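Local atomic coordinates of ADP-ribosylating toxin CARDS (PDB entry 4TLV), a protein that transfers ADP-ribose from NAD(+) to target proteins, vacuolates mammalian cells and disrupts respiratory epithelium. Residues E271-L279 with F310-D318; Q332-F340 with H351-Q362. One frame throughout, in Å; residues are numbered along the deposited sequence.

Interaction 1: E271-L279 with F310-D318; sequences ELEDTPVYL and FPQTIFFWD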
loop_
_atom_site.group_PDB
_atom_site.type_symbol
_atom_site.label_atom_id
_atom_site.label_comp_id
_atom_site.label_asym_id
_atom_site.label_seq_id
_atom_site.Cartn_x
_atom_site.Cartn_y
_atom_site.Cartn_z
ATOM N N GLU A 271 19.931 8.280 -2.758
ATOM C CA GLU A 271 20.496 7.411 -1.732
ATOM C C GLU A 271 20.461 5.926 -2.099
ATOM O O GLU A 271 21.124 5.118 -1.438
ATOM C CB GLU A 271 19.744 7.607 -0.395
ATOM C CG GLU A 271 19.910 8.994 0.209
ATOM C CD GLU A 271 18.871 9.352 1.266
ATOM O OE1 GLU A 271 17.869 8.623 1.418
ATOM O OE2 GLU A 271 19.057 10.385 1.955
ATOM N N LEU A 272 19.656 5.540 -3.094
ATOM C CA LEU A 272 19.398 4.108 -3.312
ATOM C C LEU A 272 20.630 3.380 -3.826
ATOM O O LEU A 272 21.328 3.892 -4.689
ATOM C CB LEU A 272 18.235 3.885 -4.294
ATOM C CG LEU A 272 16.900 4.534 -3.891
ATOM C CD1 LEU A 272 15.820 4.167 -4.889
ATOM C CD2 LEU A 272 16.498 4.112 -2.489
ATOM N N GLU A 273 20.873 2.183 -3.294
ATOM C CA GLU A 273 21.966 1.320 -3.731
ATOM C C GLU A 273 21.421 -0.082 -3.888
ATOM O O GLU A 273 20.462 -0.452 -3.217
ATOM C CB GLU A 273 23.089 1.269 -2.676
ATOM C CG GLU A 273 23.699 2.611 -2.335
ATOM C CD GLU A 273 24.404 2.626 -0.970
ATOM O OE1 GLU A 273 24.233 1.674 -0.151
ATOM O OE2 GLU A 273 25.117 3.615 -0.715
ATOM N N ASP A 274 22.035 -0.858 -4.772
ATOM C CA ASP A 274 21.679 -2.257 -4.949
ATOM C C ASP A 274 22.265 -3.074 -3.806
ATOM O O ASP A 274 23.476 -3.058 -3.586
ATOM C CB ASP A 274 22.221 -2.770 -6.283
ATOM C CG ASP A 274 21.464 -2.216 -7.481
ATOM O OD1 ASP A 274 20.364 -1.641 -7.308
ATOM O OD2 ASP A 274 21.970 -2.387 -8.604
ATOM N N THR A 275 21.415 -3.781 -3.074
ATOM C CA THR A 275 21.879 -4.542 -1.918
ATOM C C THR A 275 21.496 -6.016 -2.014
ATOM O O THR A 275 20.309 -6.349 -2.122
ATOM C CB THR A 275 21.267 -3.983 -0.603
ATOM O OG1 THR A 275 19.834 -4.024 -0.683
ATOM C CG2 THR A 275 21.683 -2.533 -0.374
ATOM N N PRO A 276 22.492 -6.910 -1.960
ATOM C CA PRO A 276 22.164 -8.323 -1.742
ATOM C C PRO A 276 21.747 -8.508 -0.282
ATOM O O PRO A 276 21.924 -7.593 0.526
ATOM C CB PRO A 276 23.500 -9.029 -2.005
ATOM C CG PRO A 276 24.525 -7.992 -1.634
ATOM C CD PRO A 276 23.935 -6.716 -2.197
ATOM N N VAL A 277 21.201 -9.674 0.053
ATOM C CA VAL A 277 20.665 -9.912 1.382
ATOM C C VAL A 277 21.292 -11.165 1.989
ATOM O O VAL A 277 21.228 -12.251 1.399
ATOM C CB VAL A 277 19.131 -10.095 1.341
ATOM C CG1 VAL A 277 18.591 -10.326 2.750
ATOM C CG2 VAL A 277 18.465 -8.852 0.682
ATOM N N TYR A 278 21.881 -10.994 3.169
ATOM C CA TYR A 278 22.552 -12.072 3.902
ATOM C C TYR A 278 21.848 -12.387 5.209
ATOM O O TYR A 278 21.568 -11.492 5.996
ATOM C CB TYR A 278 23.985 -11.663 4.237
ATOM C CG TYR A 278 24.917 -11.601 3.056
ATOM C CD1 TYR A 278 24.881 -10.534 2.172
ATOM C CD2 TYR A 278 25.850 -12.601 2.842
ATOM C CE1 TYR A 278 25.742 -10.472 1.098
ATOM C CE2 TYR A 278 26.726 -12.552 1.773
ATOM C CZ TYR A 278 26.663 -11.487 0.901
ATOM O OH TYR A 278 27.527 -11.441 -0.157
ATOM N N LEU A 279 21.585 -13.669 5.441
ATOM C CA LEU A 279 20.941 -14.117 6.663
ATOM C C LEU A 279 21.831 -15.112 7.405
ATOM O O LEU A 279 22.627 -15.822 6.793
ATOM C CB LEU A 279 19.589 -14.755 6.343
ATOM C CG LEU A 279 18.647 -13.809 5.597
ATOM C CD1 LEU A 279 18.391 -14.347 4.212
ATOM C CD2 LEU A 279 17.351 -13.585 6.353
ATOM N N PHE A 310 18.770 -18.230 -14.236
ATOM C CA PHE A 310 19.810 -17.845 -13.291
ATOM C C PHE A 310 19.210 -17.176 -12.063
ATOM O O PHE A 310 18.149 -16.572 -12.146
ATOM C CB PHE A 310 20.849 -16.935 -13.959
ATOM C CG PHE A 310 20.276 -15.665 -14.546
ATOM C CD1 PHE A 310 19.680 -15.673 -15.801
ATOM C CD2 PHE A 310 20.347 -14.466 -13.845
ATOM C CE1 PHE A 310 19.159 -14.504 -16.355
ATOM C CE2 PHE A 310 19.830 -13.288 -14.384
ATOM C CZ PHE A 310 19.233 -13.308 -15.647
ATOM N N PRO A 311 19.897 -17.288 -10.919
ATOM C CA PRO A 311 19.399 -16.692 -9.679
ATOM C C PRO A 311 19.617 -15.187 -9.705
ATOM O O PRO A 311 20.633 -14.716 -10.215
ATOM C CB PRO A 311 20.281 -17.330 -8.593
ATOM C CG PRO A 311 21.091 -18.405 -9.286
ATOM C CD PRO A 311 21.170 -17.996 -10.722
ATOM N N GLN A 312 18.663 -14.435 -9.174
ATOM C CA GLN A 312 18.845 -12.999 -9.051
ATOM C C GLN A 312 19.015 -12.672 -7.563
ATOM O O GLN A 312 18.458 -13.355 -6.709
ATOM C CB GLN A 312 17.686 -12.264 -9.725
ATOM C CG GLN A 312 17.737 -12.447 -11.260
ATOM C CD GLN A 312 16.633 -11.704 -11.991
ATOM O OE1 GLN A 312 15.978 -10.836 -11.425
ATOM N NE2 GLN A 312 16.429 -12.044 -13.261
ATOM N N THR A 313 19.811 -11.653 -7.270
ATOM C CA THR A 313 20.413 -11.523 -5.952
ATOM C C THR A 313 20.129 -10.183 -5.287
ATOM O O THR A 313 20.419 -10.017 -4.110
ATOM C CB THR A 313 21.946 -11.692 -6.029
ATOM O OG1 THR A 313 22.515 -10.591 -6.752
ATOM C CG2 THR A 313 22.332 -12.993 -6.735
ATOM N N ILE A 314 19.599 -9.220 -6.035
ATOM C CA ILE A 314 19.379 -7.892 -5.465
ATOM C C ILE A 314 17.914 -7.676 -5.087
ATOM O O ILE A 314 17.020 -7.824 -5.920
ATOM C CB ILE A 314 19.827 -6.762 -6.421
ATOM C CG1 ILE A 314 21.307 -6.938 -6.828
ATOM C CG2 ILE A 314 19.512 -5.374 -5.804
ATOM C CD1 ILE A 314 22.320 -7.006 -5.638
ATOM N N PHE A 315 17.687 -7.308 -3.828
ATOM C CA PHE A 315 16.342 -7.085 -3.308
ATOM C C PHE A 315 16.254 -5.727 -2.631
ATOM O O PHE A 315 17.270 -5.150 -2.245
ATOM C CB PHE A 315 15.944 -8.164 -2.289
ATOM C CG PHE A 315 15.935 -9.566 -2.861
ATOM C CD1 PHE A 315 17.118 -10.282 -2.972
ATOM C CD2 PHE A 315 14.757 -10.152 -3.286
ATOM C CE1 PHE A 315 17.134 -11.563 -3.498
ATOM C CE2 PHE A 315 14.758 -11.443 -3.820
ATOM C CZ PHE A 315 15.957 -12.148 -3.925
ATOM N N PHE A 316 15.031 -5.221 -2.497
ATOM C CA PHE A 316 14.792 -4.047 -1.672
ATOM C C PHE A 316 13.483 -4.199 -0.920
ATOM O O PHE A 316 12.591 -4.936 -1.346
ATOM C CB PHE A 316 14.820 -2.754 -2.509
ATOM C CG PHE A 316 13.771 -2.691 -3.589
ATOM C CD1 PHE A 316 12.493 -2.225 -3.301
ATOM C CD2 PHE A 316 14.081 -3.023 -4.902
ATOM C CE1 PHE A 316 11.523 -2.139 -4.301
ATOM C CE2 PHE A 316 13.118 -2.932 -5.913
ATOM C CZ PHE A 316 11.833 -2.499 -5.601
ATOM N N TRP A 317 13.381 -3.502 0.205
ATOM C CA TRP A 317 12.191 -3.521 1.032
ATOM C C TRP A 317 11.547 -2.151 0.818
ATOM O O TRP A 317 12.197 -1.128 1.040
ATOM C CB TRP A 317 12.610 -3.718 2.491
ATOM C CG TRP A 317 11.485 -3.867 3.496
ATOM C CD1 TRP A 317 10.290 -4.500 3.314
ATOM C CD2 TRP A 317 11.492 -3.394 4.839
ATOM N NE1 TRP A 317 9.528 -4.420 4.469
ATOM C CE2 TRP A 317 10.258 -3.759 5.422
ATOM C CE3 TRP A 317 12.426 -2.691 5.615
ATOM C CZ2 TRP A 317 9.924 -3.422 6.735
ATOM C CZ3 TRP A 317 12.103 -2.376 6.917
ATOM C CH2 TRP A 317 10.857 -2.738 7.466
ATOM N N ASP A 318 10.294 -2.130 0.366
ATOM C CA ASP A 318 9.628 -0.860 0.031
ATOM C C ASP A 318 8.595 -0.400 1.072
ATOM O O ASP A 318 8.365 -1.069 2.072
ATOM C CB ASP A 318 9.020 -0.900 -1.392
ATOM C CG ASP A 318 7.754 -1.769 -1.488
ATOM O OD1 ASP A 318 7.095 -2.052 -0.464
ATOM O OD2 ASP A 318 7.403 -2.156 -2.620
HETATM O O HOH W 1 18.547 -3.137 -3.419
HETATM O O HOH W 2 21.147 -11.607 -2.076
#
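At the entry to the D2 beta-trefoil domain, where Asp274 closes the KELED motif that takes part in trafficking to the host endoplasmic reticulum, Thr275, Pro276 and Val277 run alongside Thr313, Ile314 and Phe315. One direct hydrogen bond joins the backbones: Phe315 N gives its proton to Thr275 O over 3.3 Å, fairly straight at 164° but tilted out of the carbonyl plane. Two waters fill in where the chains do not pair directly. The first accepts from Thr275 N and donates to Phe315 O, with a weak further bond to Glu273 O; the second links Val277 N to Thr313 O, which lies 2.7 Å from that water's oxygen. Thr313 O also takes a CA-H...O contact from Pro276 CA at 3.4 Å.

Ile314 makes the largest contribution to the contact, and its two branches reach different residues. Ile314 CD1 meets the proline ring at Pro276 CD, 3.8 Å away, the two side chains lying side by side and pointing the same way. CG2, set opposite the backbone N by a chi1 of -56°, comes against Asp274 CB, in the last residue of the motif, and Thr275 N. The carboxylate of Asp274 turns to another partner, forming a salt bridge through OD1 with Lys326. Val277 also packs on Leu290 and Ile420, while Phe315 touches Ala292 and Leu325. The side chains of Val277 and Phe315 cross at about a right angle, with Val277 CG2 resting 4.0 Å from Phe315 CB and obliquely beside the phenyl ring.

Interaction 2: Q332-F340 with H351-Q362; sequences QISLSLTAF and HLSVSAVNAVNQ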
loop_
_atom_site.group_PDB
_atom_site.type_symbol
_atom_site.label_atom_id
_atom_site.label_comp_id
_atom_site.label_asym_id
_atom_site.label_seq_id
_atom_site.Cartn_x
_atom_site.Cartn_y
_atom_site.Cartn_z
ATOM N N GLN A 332 7.382 -6.762 -17.998
ATOM C CA GLN A 332 7.309 -5.532 -17.218
ATOM C C GLN A 332 6.618 -5.662 -15.855
ATOM O O GLN A 332 6.119 -4.683 -15.321
ATOM C CB GLN A 332 6.672 -4.406 -18.035
ATOM C CG GLN A 332 7.337 -4.172 -19.383
ATOM C CD GLN A 332 6.496 -3.291 -20.284
ATOM O OE1 GLN A 332 5.385 -3.658 -20.670
ATOM N NE2 GLN A 332 7.007 -2.106 -20.594
ATOM N N ILE A 333 6.603 -6.852 -15.274
ATOM C CA ILE A 333 6.083 -6.939 -13.918
ATOM C C ILE A 333 7.193 -7.121 -12.883
ATOM O O ILE A 333 8.289 -7.600 -13.180
ATOM C CB ILE A 333 4.975 -7.986 -13.737
ATOM C CG1 ILE A 333 5.500 -9.370 -14.064
ATOM C CG2 ILE A 333 3.701 -7.624 -14.555
ATOM C CD1 ILE A 333 4.399 -10.352 -14.342
ATOM N N SER A 334 6.881 -6.682 -11.677
ATOM C CA SER A 334 7.772 -6.736 -10.530
ATOM C C SER A 334 7.351 -7.942 -9.701
ATOM O O SER A 334 6.169 -8.285 -9.670
ATOM C CB SER A 334 7.593 -5.454 -9.710
ATOM O OG SER A 334 8.284 -5.528 -8.478
ATOM N N LEU A 335 8.317 -8.602 -9.064
ATOM C CA LEU A 335 8.048 -9.760 -8.213
ATOM C C LEU A 335 8.492 -9.530 -6.766
ATOM O O LEU A 335 9.536 -8.924 -6.529
ATOM C CB LEU A 335 8.766 -10.990 -8.769
ATOM C CG LEU A 335 8.326 -11.419 -10.178
ATOM C CD1 LEU A 335 9.394 -12.340 -10.812
ATOM C CD2 LEU A 335 6.941 -12.082 -10.146
ATOM N N SER A 336 7.699 -10.035 -5.819
ATOM C CA SER A 336 7.917 -9.838 -4.381
ATOM C C SER A 336 7.871 -11.172 -3.642
ATOM O O SER A 336 7.161 -12.090 -4.058
ATOM C CB SER A 336 6.811 -8.937 -3.802
ATOM O OG SER A 336 6.943 -7.607 -4.259
ATOM N N LEU A 337 8.638 -11.271 -2.558
ATOM C CA LEU A 337 8.569 -12.404 -1.645
ATOM C C LEU A 337 7.170 -12.506 -1.073
ATOM O O LEU A 337 6.609 -11.515 -0.592
ATOM C CB LEU A 337 9.576 -12.228 -0.502
ATOM C CG LEU A 337 10.960 -12.829 -0.767
ATOM C CD1 LEU A 337 11.611 -12.293 -2.021
ATOM C CD2 LEU A 337 11.871 -12.644 0.457
ATOM N N THR A 338 6.613 -13.710 -1.107
ATOM C CA THR A 338 5.234 -13.913 -0.709
ATOM C C THR A 338 5.176 -15.135 0.210
ATOM O O THR A 338 5.744 -16.179 -0.110
ATOM C CB THR A 338 4.351 -14.132 -1.961
ATOM O OG1 THR A 338 4.547 -13.049 -2.885
ATOM C CG2 THR A 338 2.884 -14.231 -1.595
ATOM N N ALA A 339 4.523 -14.987 1.359
ATOM C CA ALA A 339 4.373 -16.084 2.309
ATOM C C ALA A 339 3.121 -16.894 1.968
ATOM O O ALA A 339 2.002 -16.407 2.118
ATOM C CB ALA A 339 4.279 -15.544 3.723
ATOM N N PHE A 340 3.324 -18.121 1.489
ATOM C CA PHE A 340 2.226 -19.003 1.087
ATOM C C PHE A 340 1.980 -20.095 2.122
ATOM O O PHE A 340 2.911 -20.599 2.743
ATOM C CB PHE A 340 2.546 -19.669 -0.248
ATOM C CG PHE A 340 2.407 -18.766 -1.431
ATOM C CD1 PHE A 340 1.151 -18.489 -1.964
ATOM C CD2 PHE A 340 3.526 -18.212 -2.031
ATOM C CE1 PHE A 340 1.021 -17.656 -3.066
ATOM C CE2 PHE A 340 3.400 -17.388 -3.148
ATOM C CZ PHE A 340 2.149 -17.109 -3.660
ATOM N N HIS A 351 7.886 -17.740 -1.662
ATOM C CA HIS A 351 7.905 -17.965 -3.105
ATOM C C HIS A 351 7.617 -16.599 -3.729
ATOM O O HIS A 351 7.058 -15.734 -3.071
ATOM C CB HIS A 351 6.775 -18.944 -3.453
ATOM C CG HIS A 351 6.920 -19.621 -4.779
ATOM N ND1 HIS A 351 7.840 -20.500 -5.236
ATOM C CD2 HIS A 351 6.013 -19.449 -5.805
ATOM C CE1 HIS A 351 7.496 -20.818 -6.531
ATOM N NE2 HIS A 351 6.383 -20.175 -6.847
ATOM N N LEU A 352 7.965 -16.397 -4.994
ATOM C CA LEU A 352 7.696 -15.101 -5.615
ATOM C C LEU A 352 6.260 -15.022 -6.108
ATOM O O LEU A 352 5.664 -16.039 -6.468
ATOM C CB LEU A 352 8.652 -14.842 -6.787
ATOM C CG LEU A 352 10.145 -14.700 -6.481
ATOM C CD1 LEU A 352 10.901 -14.418 -7.786
ATOM C CD2 LEU A 352 10.381 -13.586 -5.467
ATOM N N SER A 353 5.698 -13.817 -6.099
ATOM C CA SER A 353 4.500 -13.539 -6.882
ATOM C C SER A 353 4.487 -12.079 -7.331
ATOM O O SER A 353 5.326 -11.284 -6.909
ATOM C CB SER A 353 3.212 -13.909 -6.135
ATOM O OG SER A 353 2.995 -13.045 -5.055
ATOM N N VAL A 354 3.556 -11.737 -8.212
ATOM C CA VAL A 354 3.476 -10.381 -8.754
ATOM C C VAL A 354 3.303 -9.362 -7.616
ATOM O O VAL A 354 2.397 -9.491 -6.791
ATOM C CB VAL A 354 2.327 -10.267 -9.773
ATOM C CG1 VAL A 354 2.093 -8.804 -10.205
ATOM C CG2 VAL A 354 2.642 -11.115 -10.997
ATOM N N SER A 355 4.178 -8.357 -7.575
ATOM C CA SER A 355 4.121 -7.337 -6.514
ATOM C C SER A 355 2.775 -6.634 -6.511
ATOM O O SER A 355 2.343 -6.132 -7.540
ATOM C CB SER A 355 5.231 -6.286 -6.717
ATOM O OG SER A 355 6.504 -6.892 -6.865
ATOM N N ALA A 356 2.119 -6.572 -5.355
ATOM C CA ALA A 356 0.780 -5.998 -5.257
ATOM C C ALA A 356 0.713 -5.189 -3.984
ATOM O O ALA A 356 1.111 -5.675 -2.927
ATOM C CB ALA A 356 -0.265 -7.104 -5.192
ATOM N N VAL A 357 0.181 -3.976 -4.069
ATOM C CA VAL A 357 0.222 -3.080 -2.918
ATOM C C VAL A 357 -0.731 -3.496 -1.812
ATOM O O VAL A 357 -0.578 -3.064 -0.674
ATOM C CB VAL A 357 -0.041 -1.616 -3.308
ATOM C CG1 VAL A 357 1.054 -1.116 -4.244
ATOM C CG2 VAL A 357 -1.422 -1.465 -3.945
ATOM N N ASN A 358 -1.722 -4.321 -2.152
ATOM C CA ASN A 358 -2.729 -4.723 -1.188
ATOM C C ASN A 358 -2.589 -6.161 -0.705
ATOM O O ASN A 358 -3.451 -6.649 -0.002
ATOM C CB ASN A 358 -4.149 -4.506 -1.746
ATOM C CG ASN A 358 -4.380 -5.247 -3.066
ATOM O OD1 ASN A 358 -3.464 -5.395 -3.879
ATOM N ND2 ASN A 358 -5.614 -5.715 -3.281
ATOM N N ALA A 359 -1.516 -6.844 -1.080
ATOM C CA ALA A 359 -1.372 -8.257 -0.702
ATOM C C ALA A 359 -0.715 -8.394 0.672
ATOM O O ALA A 359 0.495 -8.169 0.815
ATOM C CB ALA A 359 -0.560 -9.004 -1.766
ATOM N N VAL A 360 -1.505 -8.763 1.679
ATOM C CA VAL A 360 -0.989 -8.884 3.041
ATOM C C VAL A 360 0.123 -9.933 3.106
ATOM O O VAL A 360 1.082 -9.779 3.856
ATOM C CB VAL A 360 -2.114 -9.203 4.054
ATOM C CG1 VAL A 360 -1.543 -9.432 5.462
ATOM C CG2 VAL A 360 -3.137 -8.061 4.090
ATOM N N ASN A 361 0.019 -10.983 2.295
ATOM C CA ASN A 361 1.038 -12.029 2.314
ATOM C C ASN A 361 2.377 -11.612 1.684
ATOM O O ASN A 361 3.344 -12.366 1.742
ATOM C CB ASN A 361 0.516 -13.357 1.725
ATOM C CG ASN A 361 0.122 -13.249 0.253
ATOM O OD1 ASN A 361 0.337 -12.218 -0.397
ATOM N ND2 ASN A 361 -0.454 -14.331 -0.285
ATOM N N GLN A 362 2.439 -10.400 1.125
ATOM C CA GLN A 362 3.717 -9.837 0.666
ATOM C C GLN A 362 4.277 -8.778 1.618
ATOM O O GLN A 362 5.262 -8.111 1.293
ATOM C CB GLN A 362 3.592 -9.223 -0.741
ATOM C CG GLN A 362 3.106 -10.181 -1.837
ATOM C CD GLN A 362 2.876 -9.471 -3.169
ATOM O OE1 GLN A 362 3.148 -8.280 -3.314
ATOM N NE2 GLN A 362 2.381 -10.208 -4.152
HETATM O O HOH W 3 7.181 -8.975 -0.460
HETATM O O HOH W 4 -0.643 -16.711 1.540
#
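Ser355 OG is gripped by two hydroxyls of the facing segment, Ser336 OG at 2.7 Å and Ser334 OG at 2.8 Å, in hydrogen bonds whose direction is open. Ser334 OG stands anti to its own backbone N (chi1 171°), whereas Ser336 OG lies beside its N (chi1 -70°); from these different settings both meet the one serine. A third hydroxyl pair, Thr338 OG1 with Ser353 OG, is also 2.7 Å long and sits on the same face of the antiparallel beta hairpin formed by strands 335-340 and 348-354.

The amide of Gln362 folds back on residues 354-356. Gln362 NE2 donates to Val354 O over 2.7 Å, approaching from above the carbonyl plane, and makes a weak bond to Ser353 OG; OE1 receives Ala356 N, so both ends of the amide are bound and its rotation is fixed.

Between the strands, Ser336 and Ser353 exchange two backbone hydrogen bonds, as do Thr338 and His351, although Thr338 N to His351 O is bent to 133°. Beyond them Ala339 N binds Asn361 O in a nearly straight bond, joining the short 3-10 segment 360-362 to the end of the first strand. Thr338 CG2 meets two flat groups: it approaches the amide of Asn361 and stands 3.5 Å above one face of the Phe340 ring, near its rim. Phe340 CD2 meets His351 CB at 3.6 Å.

On the other face Leu352 CD2 touches Leu337 CD1, while Leu352 CD1 reaches Leu335 CD1. Strand 323-325 flanks the hairpin through Leu325 and Ile323, strand 298-303 adds Val299 against Leu352, and Val354 packs on Phe441 of strand 441-443 in D3.

How the interactions relate
Both contacts help build the D2 trefoil and follow one another along the chain, interaction 1 closing before interaction 2 opens. Their centres are about 15 Å apart, yet they touch directly: Phe315 CE2 of interaction 1 packs against Leu337 CD1 of interaction 2 at 3.7 Å. Strand 323-325 gives a second connection, since Leu325 meets Phe315 in the former and Leu352 in the latter. Trp364 NE1 donates to Leu337 O, and Trp364 O weakly accepts Trp317 NE1 of segment 310-318. In their outward relations they differ. Interaction 1 includes the end of the trafficking motif, immediately before D2, whereas interaction 2 borders D3; neither includes residues of the NAD(+)-binding pocket region.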